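Local coordinates for endonuclease II (Enterobacteria phage t4, PDB 2WSH), which nicks and cleaves cytosine-containing host DNA in a sequence-specific, magnesium-dependent manner as a tetrameric GIY-YIG endonuclease, freeing nucleotides for phage DNA synthesis, at residues A[19-23]-A[34-39]; A[38-44]-A[56-62]; A[67-72]-A[83-88]. The protein carries 1 engineered substitution. All coordinates share one frame; numbering follows the deposited sequence.

Interaction 1. Residues A[19-23]-A[34-39]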
loop_
_atom_site.group_PDB
_atom_site.type_symbol
_atom_site.label_atom_id
_atom_site.label_comp_id
_atom_site.label_asym_id
_atom_site.label_seq_id
_atom_site.Cartn_x
_atom_site.Cartn_y
_atom_site.Cartn_z
ATOM N N LYS A 19 12.567 23.097 6.744
ATOM C CA LYS A 19 12.126 24.485 6.793
ATOM C C LYS A 19 11.791 24.987 5.401
ATOM O O LYS A 19 12.595 24.880 4.475
ATOM C CB LYS A 19 13.175 25.389 7.438
ATOM C CG LYS A 19 12.873 26.866 7.251
ATOM C CD LYS A 19 13.603 27.732 8.260
ATOM C CE LYS A 19 13.286 29.199 8.027
ATOM N NZ LYS A 19 13.944 30.084 9.025
ATOM N N TYR A 20 10.593 25.537 5.260
ATOM C CA TYR A 20 10.112 25.986 3.969
ATOM C C TYR A 20 10.308 27.486 3.829
ATOM O O TYR A 20 10.915 27.948 2.869
ATOM C CB TYR A 20 8.640 25.612 3.796
ATOM C CG TYR A 20 8.037 26.060 2.484
ATOM C CD1 TYR A 20 8.454 25.512 1.277
ATOM C CD2 TYR A 20 7.042 27.026 2.453
ATOM C CE1 TYR A 20 7.899 25.924 0.076
ATOM C CE2 TYR A 20 6.484 27.443 1.261
ATOM C CZ TYR A 20 6.912 26.888 0.077
ATOM O OH TYR A 20 6.346 27.306 -1.105
ATOM N N THR A 21 9.796 28.250 4.786
ATOM C CA THR A 21 9.992 29.693 4.766
ATOM C C THR A 21 9.770 30.329 6.129
ATOM O O THR A 21 9.330 29.678 7.077
ATOM C CB THR A 21 9.083 30.390 3.727
ATOM O OG1 THR A 21 9.497 31.753 3.567
ATOM C CG2 THR A 21 7.628 30.364 4.177
ATOM N N GLU A 22 10.087 31.615 6.209
ATOM C CA GLU A 22 9.904 32.390 7.422
ATOM C C GLU A 22 9.109 33.634 7.057
ATOM O O GLU A 22 9.238 34.151 5.949
ATOM C CB GLU A 22 11.267 32.770 8.000
ATOM C CG GLU A 22 11.230 33.702 9.197
ATOM C CD GLU A 22 12.582 33.809 9.883
ATOM O OE1 GLU A 22 13.419 32.905 9.686
ATOM O OE2 GLU A 22 12.807 34.789 10.623
ATOM N N LEU A 23 8.264 34.100 7.972
ATOM C CA LEU A 23 7.520 35.333 7.744
ATOM C C LEU A 23 8.184 36.485 8.488
ATOM O O LEU A 23 8.688 36.305 9.595
ATOM C CB LEU A 23 6.064 35.184 8.190
ATOM C CG LEU A 23 5.224 34.145 7.451
ATOM C CD1 LEU A 23 3.780 34.221 7.907
ATOM C CD2 LEU A 23 5.320 34.351 5.949
ATOM N N LEU A 34 7.110 36.522 -0.630
ATOM C CA LEU A 34 7.809 35.259 -0.474
ATOM C C LEU A 34 8.320 34.741 -1.810
ATOM O O LEU A 34 7.536 34.441 -2.713
ATOM C CB LEU A 34 6.884 34.221 0.159
ATOM C CG LEU A 34 6.151 34.656 1.426
ATOM C CD1 LEU A 34 5.166 33.586 1.854
ATOM C CD2 LEU A 34 7.135 34.973 2.545
ATOM N N SER A 35 9.639 34.646 -1.934
ATOM C CA SER A 35 10.242 34.010 -3.095
ATOM C C SER A 35 10.568 32.570 -2.724
ATOM O O SER A 35 11.577 32.294 -2.073
ATOM C CB SER A 35 11.498 34.760 -3.540
ATOM O OG SER A 35 11.791 34.495 -4.903
ATOM N N ILE A 36 9.692 31.656 -3.126
ATOM C CA ILE A 36 9.810 30.257 -2.742
ATOM C C ILE A 36 9.263 29.354 -3.839
ATOM O O ILE A 36 8.261 29.683 -4.474
ATOM C CB ILE A 36 9.037 29.980 -1.440
ATOM C CG1 ILE A 36 7.635 30.587 -1.525
ATOM C CG2 ILE A 36 9.784 30.541 -0.239
ATOM C CD1 ILE A 36 6.920 30.677 -0.194
ATOM N N PRO A 37 9.926 28.213 -4.073
ATOM C CA PRO A 37 9.408 27.239 -5.037
ATOM C C PRO A 37 8.150 26.613 -4.460
ATOM O O PRO A 37 7.911 26.719 -3.258
ATOM C CB PRO A 37 10.522 26.189 -5.115
ATOM C CG PRO A 37 11.720 26.810 -4.458
ATOM C CD PRO A 37 11.173 27.756 -3.442
ATOM N N ASN A 38 7.332 25.976 -5.287
ATOM C CA ASN A 38 6.114 25.385 -4.751
ATOM C C ASN A 38 6.341 23.973 -4.226
ATOM O O ASN A 38 7.288 23.291 -4.613
ATOM C CB ASN A 38 4.964 25.429 -5.760
ATOM C CG ASN A 38 3.612 25.623 -5.090
ATOM O OD1 ASN A 38 2.661 26.099 -5.711
ATOM N ND2 ASN A 38 3.525 25.268 -3.813
ATOM N N LYS A 39 5.458 23.555 -3.331
ATOM C CA LYS A 39 5.577 22.288 -2.637
ATOM C C LYS A 39 4.160 21.769 -2.439
ATOM O O LYS A 39 3.318 22.455 -1.863
ATOM C CB LYS A 39 6.303 22.474 -1.304
ATOM C CG LYS A 39 6.918 21.199 -0.747
ATOM C CD LYS A 39 8.125 21.508 0.118
ATOM C CE LYS A 39 9.391 21.654 -0.717
ATOM N NZ LYS A 39 9.970 20.329 -1.090
#
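Tyr20 OH gives its hydrogen to Pro37 O at 2.7 Å, tying strand 19-23 to the irregular segment 34-39 that runs roughly antiparallel to it. The tyrosine belongs to a classic beta bulge, in which Tyr20 and Thr21 both face Phe99 of strand 97-111. Pro37 O comes to the edge of the phenol, near its plane, and the donor stands 19° off the carbonyl plane. The Ile36 side chain crosses that of Tyr20 at about a right angle, with CD1 3.6 Å from Tyr20 CE2. Lys39 slides past the ring in the opposite direction, its CB 4.0 Å from Tyr20 CE1. The Ile36 CG1 branch sits between the main-chain N and carbonyl carbon (chi1 48°), which sends CD1 to the phenol while CG2 approaches Thr21 OG1 at 4.0 Å. Leu61 and Arg62 of helix 61-73 also pack on Tyr20, and Leu34 rests on Ile65. Backbone bonds from Tyr20, Thr21 and Leu23 join the strand to 97-111. Lys19 NZ forms a salt bridge to Glu22 OE1 (2.9 Å) and another to Glu98. At the far end of the contact, Leu34 CD2 and Leu23 CD2 make an apolar contact at 3.9 Å.

Interaction 2. Residues A[38-44]-A[56-62]. With PO4 (phosphate ion), chain E.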
loop_
_atom_site.group_PDB
_atom_site.type_symbol
_atom_site.label_atom_id
_atom_site.label_comp_id
_atom_site.label_asym_id
_atom_site.label_seq_id
_atom_site.Cartn_x
_atom_site.Cartn_y
_atom_site.Cartn_z
ATOM N N ASN A 38 7.332 25.976 -5.287
ATOM C CA ASN A 38 6.114 25.385 -4.751
ATOM C C ASN A 38 6.341 23.973 -4.226
ATOM O O ASN A 38 7.288 23.291 -4.613
ATOM C CB ASN A 38 4.964 25.429 -5.760
ATOM C CG ASN A 38 3.612 25.623 -5.090
ATOM O OD1 ASN A 38 2.661 26.099 -5.711
ATOM N ND2 ASN A 38 3.525 25.268 -3.813
ATOM N N LYS A 39 5.458 23.555 -3.331
ATOM C CA LYS A 39 5.577 22.288 -2.637
ATOM C C LYS A 39 4.160 21.769 -2.439
ATOM O O LYS A 39 3.318 22.455 -1.863
ATOM C CB LYS A 39 6.303 22.474 -1.304
ATOM C CG LYS A 39 6.918 21.199 -0.747
ATOM C CD LYS A 39 8.125 21.508 0.118
ATOM C CE LYS A 39 9.391 21.654 -0.717
ATOM N NZ LYS A 39 9.970 20.329 -1.090
ATOM N N TYR A 40 3.894 20.567 -2.940
ATOM C CA TYR A 40 2.537 20.042 -2.978
ATOM C C TYR A 40 2.372 18.820 -2.086
ATOM O O TYR A 40 3.321 18.069 -1.864
ATOM C CB TYR A 40 2.154 19.676 -4.414
ATOM C CG TYR A 40 2.474 20.747 -5.431
ATOM C CD1 TYR A 40 1.568 21.763 -5.710
ATOM C CD2 TYR A 40 3.684 20.743 -6.115
ATOM C CE1 TYR A 40 1.858 22.747 -6.642
ATOM C CE2 TYR A 40 3.983 21.722 -7.048
ATOM C CZ TYR A 40 3.067 22.720 -7.309
ATOM O OH TYR A 40 3.363 23.694 -8.234
ATOM N N ASN A 41 1.159 18.634 -1.574
ATOM C CA ASN A 41 0.806 17.412 -0.859
ATOM C C ASN A 41 1.669 17.176 0.380
ATOM O O ASN A 41 2.366 16.167 0.477
ATOM C CB ASN A 41 0.909 16.217 -1.809
ATOM C CG ASN A 41 0.101 15.026 -1.344
ATOM O OD1 ASN A 41 0.369 13.891 -1.739
ATOM N ND2 ASN A 41 -0.898 15.275 -0.503
ATOM N N VAL A 42 1.624 18.104 1.329
ATOM C CA VAL A 42 2.486 18.011 2.502
ATOM C C VAL A 42 1.752 18.246 3.815
ATOM O O VAL A 42 0.677 18.854 3.855
ATOM C CB VAL A 42 3.634 19.043 2.445
ATOM C CG1 VAL A 42 4.517 18.804 1.229
ATOM C CG2 VAL A 42 3.066 20.454 2.436
ATOM N N ILE A 43 2.353 17.754 4.889
ATOM C CA ILE A 43 2.009 18.191 6.229
ATOM C C ILE A 43 2.876 19.405 6.490
ATOM O O ILE A 43 4.082 19.375 6.247
ATOM C CB ILE A 43 2.332 17.116 7.275
ATOM C CG1 ILE A 43 1.406 15.912 7.104
ATOM C CG2 ILE A 43 2.237 17.690 8.688
ATOM C CD1 ILE A 43 -0.066 16.249 7.244
ATOM N N TYR A 44 2.272 20.493 6.946
ATOM C CA TYR A 44 3.074 21.652 7.293
ATOM C C TYR A 44 2.998 21.964 8.776
ATOM O O TYR A 44 2.039 21.604 9.451
ATOM C CB TYR A 44 2.742 22.868 6.420
ATOM C CG TYR A 44 1.415 23.548 6.678
ATOM C CD1 TYR A 44 1.329 24.632 7.542
ATOM C CD2 TYR A 44 0.261 23.139 6.022
ATOM C CE1 TYR A 44 0.129 25.280 7.762
ATOM C CE2 TYR A 44 -0.949 23.779 6.241
ATOM C CZ TYR A 44 -1.004 24.850 7.112
ATOM O OH TYR A 44 -2.191 25.498 7.336
ATOM N N GLY A 56 -0.808 21.480 9.950
ATOM C CA GLY A 56 -1.798 21.555 8.894
ATOM C C GLY A 56 -1.498 20.588 7.767
ATOM O O GLY A 56 -0.430 19.981 7.729
ATOM N N LYS A 57 -2.444 20.434 6.851
ATOM C CA LYS A 57 -2.196 19.677 5.630
ATOM C C LYS A 57 -2.634 20.521 4.446
ATOM O O LYS A 57 -3.543 21.341 4.574
ATOM C CB LYS A 57 -2.950 18.348 5.656
ATOM C CG LYS A 57 -4.461 18.496 5.709
ATOM C CD LYS A 57 -5.143 17.143 5.862
ATOM C CE LYS A 57 -6.664 17.282 5.873
ATOM N NZ LYS A 57 -7.335 15.989 6.196
ATOM N N THR A 58 -1.988 20.333 3.297
ATOM C CA THR A 58 -2.310 21.128 2.113
ATOM C C THR A 58 -1.873 20.474 0.802
ATOM O O THR A 58 -0.853 19.784 0.745
ATOM C CB THR A 58 -1.698 22.538 2.197
ATOM O OG1 THR A 58 -2.124 23.320 1.071
ATOM C CG2 THR A 58 -0.178 22.466 2.212
ATOM N N LYS A 59 -2.657 20.701 -0.248
ATOM C CA LYS A 59 -2.314 20.234 -1.587
ATOM C C LYS A 59 -1.295 21.170 -2.234
ATOM O O LYS A 59 -0.664 20.820 -3.231
ATOM C CB LYS A 59 -3.568 20.172 -2.465
ATOM C CG LYS A 59 -4.616 19.159 -2.034
ATOM C CD LYS A 59 -5.970 19.515 -2.642
ATOM C CE LYS A 59 -7.079 18.565 -2.198
ATOM N NZ LYS A 59 -7.259 17.411 -3.127
ATOM N N ASN A 60 -1.138 22.361 -1.657
ATOM C CA ASN A 60 -0.331 23.416 -2.266
ATOM C C ASN A 60 0.149 24.433 -1.233
ATOM O O ASN A 60 -0.581 25.355 -0.863
ATOM C CB ASN A 60 -1.143 24.112 -3.362
ATOM C CG ASN A 60 -0.327 25.105 -4.162
ATOM O OD1 ASN A 60 0.653 25.667 -3.674
ATOM N ND2 ASN A 60 -0.745 25.345 -5.399
ATOM N N LEU A 61 1.391 24.276 -0.787
ATOM C CA LEU A 61 1.898 25.040 0.351
ATOM C C LEU A 61 2.141 26.517 0.053
ATOM O O LEU A 61 1.884 27.379 0.899
ATOM C CB LEU A 61 3.170 24.396 0.908
ATOM C CG LEU A 61 3.716 24.997 2.202
ATOM C CD1 LEU A 61 2.667 24.946 3.304
ATOM C CD2 LEU A 61 4.986 24.272 2.630
ATOM N N ARG A 62 2.641 26.816 -1.142
ATOM C CA ARG A 62 2.900 28.206 -1.495
ATOM C C ARG A 62 1.588 28.983 -1.485
ATOM O O ARG A 62 1.533 30.130 -1.039
ATOM C CB ARG A 62 3.592 28.320 -2.858
ATOM C CG ARG A 62 4.163 29.706 -3.134
ATOM C CD ARG A 62 4.971 29.744 -4.419
ATOM N NE ARG A 62 4.132 29.576 -5.602
ATOM C CZ ARG A 62 4.594 29.563 -6.849
ATOM N NH1 ARG A 62 5.892 29.707 -7.079
ATOM N NH2 ARG A 62 3.758 29.405 -7.868
HETATM P P PO4 E . -5.576 24.784 6.814
HETATM O O1 PO4 E . -5.079 23.930 7.956
HETATM O O2 PO4 E . -6.321 23.925 5.819
HETATM O O3 PO4 E . -6.490 25.880 7.313
HETATM O O4 PO4 E . -4.365 25.402 6.163
#
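Gly56 O takes the hydrogen of Tyr44 N at 2.9 Å and also receives a CA-H...O contact from Ile43 CA at 3.4 Å. Gly56 N returns a bond to Tyr44 O, completing an antiparallel hydrogen-bonded pair between strands that carry the two halves of the GIY-YIG signature, here Val42-Ile43-Tyr44 and the Tyr54-to-Gly56 triplet. Tyr44 turns back over this glycine: CG lies between the main-chain N and carbonyl carbon (chi1 72°), and Gly56 CA makes a CH-pi contact 3.9 Å from the ring centroid. Its hydroxyl meets phosphate O4 at the ring edge, in plane, in a hydrogen bond whose very short modelled length is doubtful; Tyr54, Arg64 and Lys83 bind the same ion, probably from the crystallisation liquor. Val42 and Thr58 form the next hydrogen-bonded pair, and Asn41 joins them in a G1 bulge. Beyond it Thr58 OG1 accepts from Asn60 N at 3.1 Å in an ST turn, and Asn60 caps the helix that follows. Leu61 N bonds to Lys39 O (2.9 Å), tying the start of helix 61-73 to the loop that leads into strand 42-48, while strand 97-111 flanks Val42 and Ile43, and helix 121-132 packs on Ile43.

Interaction 3. Residues A[67-72]-A[83-88]. With PO4 (phosphate ion), chain E.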
loop_
_atom_site.group_PDB
_atom_site.type_symbol
_atom_site.label_atom_id
_atom_site.label_comp_id
_atom_site.label_asym_id
_atom_site.label_seq_id
_atom_site.Cartn_x
_atom_site.Cartn_y
_atom_site.Cartn_z
ATOM N N TYR A 67 -1.973 32.763 1.363
ATOM C CA TYR A 67 -3.296 33.009 1.923
ATOM C C TYR A 67 -3.147 33.685 3.282
ATOM O O TYR A 67 -3.787 34.704 3.549
ATOM C CB TYR A 67 -4.062 31.686 2.040
ATOM C CG TYR A 67 -5.325 31.723 2.879
ATOM C CD1 TYR A 67 -6.582 31.750 2.280
ATOM C CD2 TYR A 67 -5.263 31.705 4.268
ATOM C CE1 TYR A 67 -7.740 31.771 3.044
ATOM C CE2 TYR A 67 -6.411 31.728 5.040
ATOM C CZ TYR A 67 -7.645 31.760 4.423
ATOM O OH TYR A 67 -8.789 31.781 5.189
ATOM N N TYR A 68 -2.291 33.122 4.134
ATOM C CA TYR A 68 -2.002 33.711 5.440
ATOM C C TYR A 68 -1.475 35.127 5.279
ATOM O O TYR A 68 -1.984 36.058 5.896
ATOM C CB TYR A 68 -0.971 32.879 6.215
ATOM C CG TYR A 68 -1.482 31.566 6.762
ATOM C CD1 TYR A 68 -2.585 31.520 7.602
ATOM C CD2 TYR A 68 -0.844 30.371 6.456
ATOM C CE1 TYR A 68 -3.050 30.318 8.106
ATOM C CE2 TYR A 68 -1.302 29.168 6.958
ATOM C CZ TYR A 68 -2.402 29.147 7.781
ATOM O OH TYR A 68 -2.856 27.946 8.278
ATOM N N ARG A 69 -0.442 35.281 4.455
ATOM C CA ARG A 69 0.172 36.582 4.230
ATOM C C ARG A 69 -0.844 37.630 3.782
ATOM O O ARG A 69 -0.887 38.739 4.319
ATOM C CB ARG A 69 1.292 36.476 3.191
ATOM C CG ARG A 69 1.757 37.825 2.674
ATOM C CD ARG A 69 2.990 37.709 1.788
ATOM N NE ARG A 69 3.546 39.028 1.491
ATOM C CZ ARG A 69 3.152 39.795 0.479
ATOM N NH1 ARG A 69 2.202 39.375 -0.345
ATOM N NH2 ARG A 69 3.709 40.984 0.290
ATOM N N THR A 70 -1.653 37.271 2.793
ATOM C CA THR A 70 -2.644 38.185 2.242
ATOM C C THR A 70 -3.683 38.598 3.281
ATOM O O THR A 70 -3.939 39.786 3.470
ATOM C CB THR A 70 -3.361 37.569 1.035
ATOM O OG1 THR A 70 -2.401 37.286 0.013
ATOM C CG2 THR A 70 -4.410 38.531 0.490
ATOM N N ALA A 71 -4.273 37.613 3.952
ATOM C CA ALA A 71 -5.270 37.883 4.985
ATOM C C ALA A 71 -4.739 38.887 5.997
ATOM O O ALA A 71 -5.450 39.804 6.408
ATOM C CB ALA A 71 -5.687 36.593 5.683
ATOM N N ILE A 72 -3.480 38.717 6.385
ATOM C CA ILE A 72 -2.876 39.569 7.404
ATOM C C ILE A 72 -2.573 40.966 6.869
ATOM O O ILE A 72 -2.892 41.967 7.512
ATOM C CB ILE A 72 -1.588 38.931 7.977
ATOM C CG1 ILE A 72 -1.929 37.623 8.700
ATOM C CG2 ILE A 72 -0.870 39.906 8.909
ATOM C CD1 ILE A 72 -0.725 36.775 9.051
ATOM N N LYS A 83 -6.230 31.752 13.131
ATOM C CA LYS A 83 -4.826 31.455 12.881
ATOM C C LYS A 83 -4.084 32.664 12.311
ATOM O O LYS A 83 -2.987 32.994 12.762
ATOM C CB LYS A 83 -4.676 30.243 11.958
ATOM C CG LYS A 83 -4.737 28.905 12.672
ATOM C CD LYS A 83 -4.545 27.760 11.692
ATOM C CE LYS A 83 -5.625 27.770 10.624
ATOM N NZ LYS A 83 -5.313 26.815 9.531
ATOM N N SER A 84 -4.682 33.322 11.322
ATOM C CA SER A 84 -4.067 34.510 10.743
ATOM C C SER A 84 -3.871 35.574 11.818
ATOM O O SER A 84 -2.865 36.281 11.830
ATOM C CB SER A 84 -4.912 35.062 9.592
ATOM O OG SER A 84 -4.881 34.189 8.475
ATOM N N ALA A 85 -4.835 35.671 12.727
ATOM C CA ALA A 85 -4.765 36.639 13.819
ATOM C C ALA A 85 -3.684 36.267 14.830
ATOM O O ALA A 85 -3.021 37.140 15.397
ATOM C CB ALA A 85 -6.117 36.761 14.512
ATOM N N LEU A 86 -3.512 34.970 15.060
ATOM C CA LEU A 86 -2.477 34.492 15.974
ATOM C C LEU A 86 -1.088 34.739 15.389
ATOM O O LEU A 86 -0.168 35.149 16.096
ATOM C CB LEU A 86 -2.674 33.003 16.268
ATOM C CG LEU A 86 -3.911 32.651 17.103
ATOM C CD1 LEU A 86 -4.403 31.251 16.782
ATOM C CD2 LEU A 86 -3.624 32.796 18.585
ATOM N N ILE A 87 -0.948 34.488 14.092
ATOM C CA ILE A 87 0.307 34.724 13.393
ATOM C C ILE A 87 0.686 36.204 13.445
ATOM O O ILE A 87 1.844 36.556 13.667
ATOM C CB ILE A 87 0.214 34.275 11.919
ATOM C CG1 ILE A 87 0.052 32.756 11.829
ATOM C CG2 ILE A 87 1.437 34.734 11.137
ATOM C CD1 ILE A 87 -0.309 32.259 10.429
ATOM N N HIS A 88 -0.302 37.071 13.254
ATOM C CA HIS A 88 -0.043 38.506 13.236
ATOM C C HIS A 88 0.400 39.046 14.595
ATOM O O HIS A 88 1.284 39.900 14.670
ATOM C CB HIS A 88 -1.261 39.280 12.725
ATOM C CG HIS A 88 -0.983 40.726 12.461
ATOM N ND1 HIS A 88 -1.903 41.721 12.712
ATOM C CD2 HIS A 88 0.122 41.347 11.983
ATOM C CE1 HIS A 88 -1.381 42.891 12.386
ATOM N NE2 HIS A 88 -0.153 42.692 11.943
HETATM P P PO4 E . -5.576 24.784 6.814
HETATM O O1 PO4 E . -5.079 23.930 7.956
HETATM O O2 PO4 E . -6.321 23.925 5.819
HETATM O O3 PO4 E . -6.490 25.880 7.313
HETATM O O4 PO4 E . -4.365 25.402 6.163
#
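Lys83 crosses Tyr68 at a slant where helices 61-73 and 82-92 of the GIY-YIG domain pack almost perpendicularly, the axes of the segments 9.4 Å apart at -77°. Its CB lies 4.2 Å from Tyr68 CE1. The chain runs straight through CG to CD, then bends at chi3 (-60°), which turns CE to 3.6 Å from Tyr68 OH. At the tip NZ donates to Tyr68 OH at 3.0 Å, near the plane of the ring and at its edge, and to phosphate O3 at 2.7 Å; a weak bond to Tyr54 OH adds a third partner. Tyr68 OH is also probably hydrogen-bonded to Tyr44 OH, so the hydroxyl joins the lysine to the tyrosine of the signature strand. With its bound phosphate the cluster is consistent with a site for a DNA phosphate. Ile87 crosses Tyr68 at about a right angle and lays CD1 over one face of the ring, a CH-pi contact 4.0 Å from the centroid and displaced toward the rim. One helical turn on, Ile72 inserts between Ser84, Ile87 and His88. Its CD1 reaches Ile87 CG2 at 3.6 Å, and CG1 lies against the Ser84 carbonyl. The other branch, Ile72 CG2, leans on the imidazole at 3.5 Å from His88 CD2.

The three contacts follow one another in series along the chain. Interactions 1 and 2, with centres about 11 Å apart, share Asn38 and Lys39, reach the same antiparallel sheet and meet at the start of helix 61-73. Interaction 3 lies about 17 Å from interaction 2 and about 15 Å from interaction 1, measured between centres. Helix 61-73 starts in interaction 2 and runs on into interaction 3, while Leu23 touches Ile87 between interactions 1 and 3. Interactions 2 and 3 meet at the phosphate, which both contact, so the signature hairpin and the helix pair line one anion site in the catalytic domain.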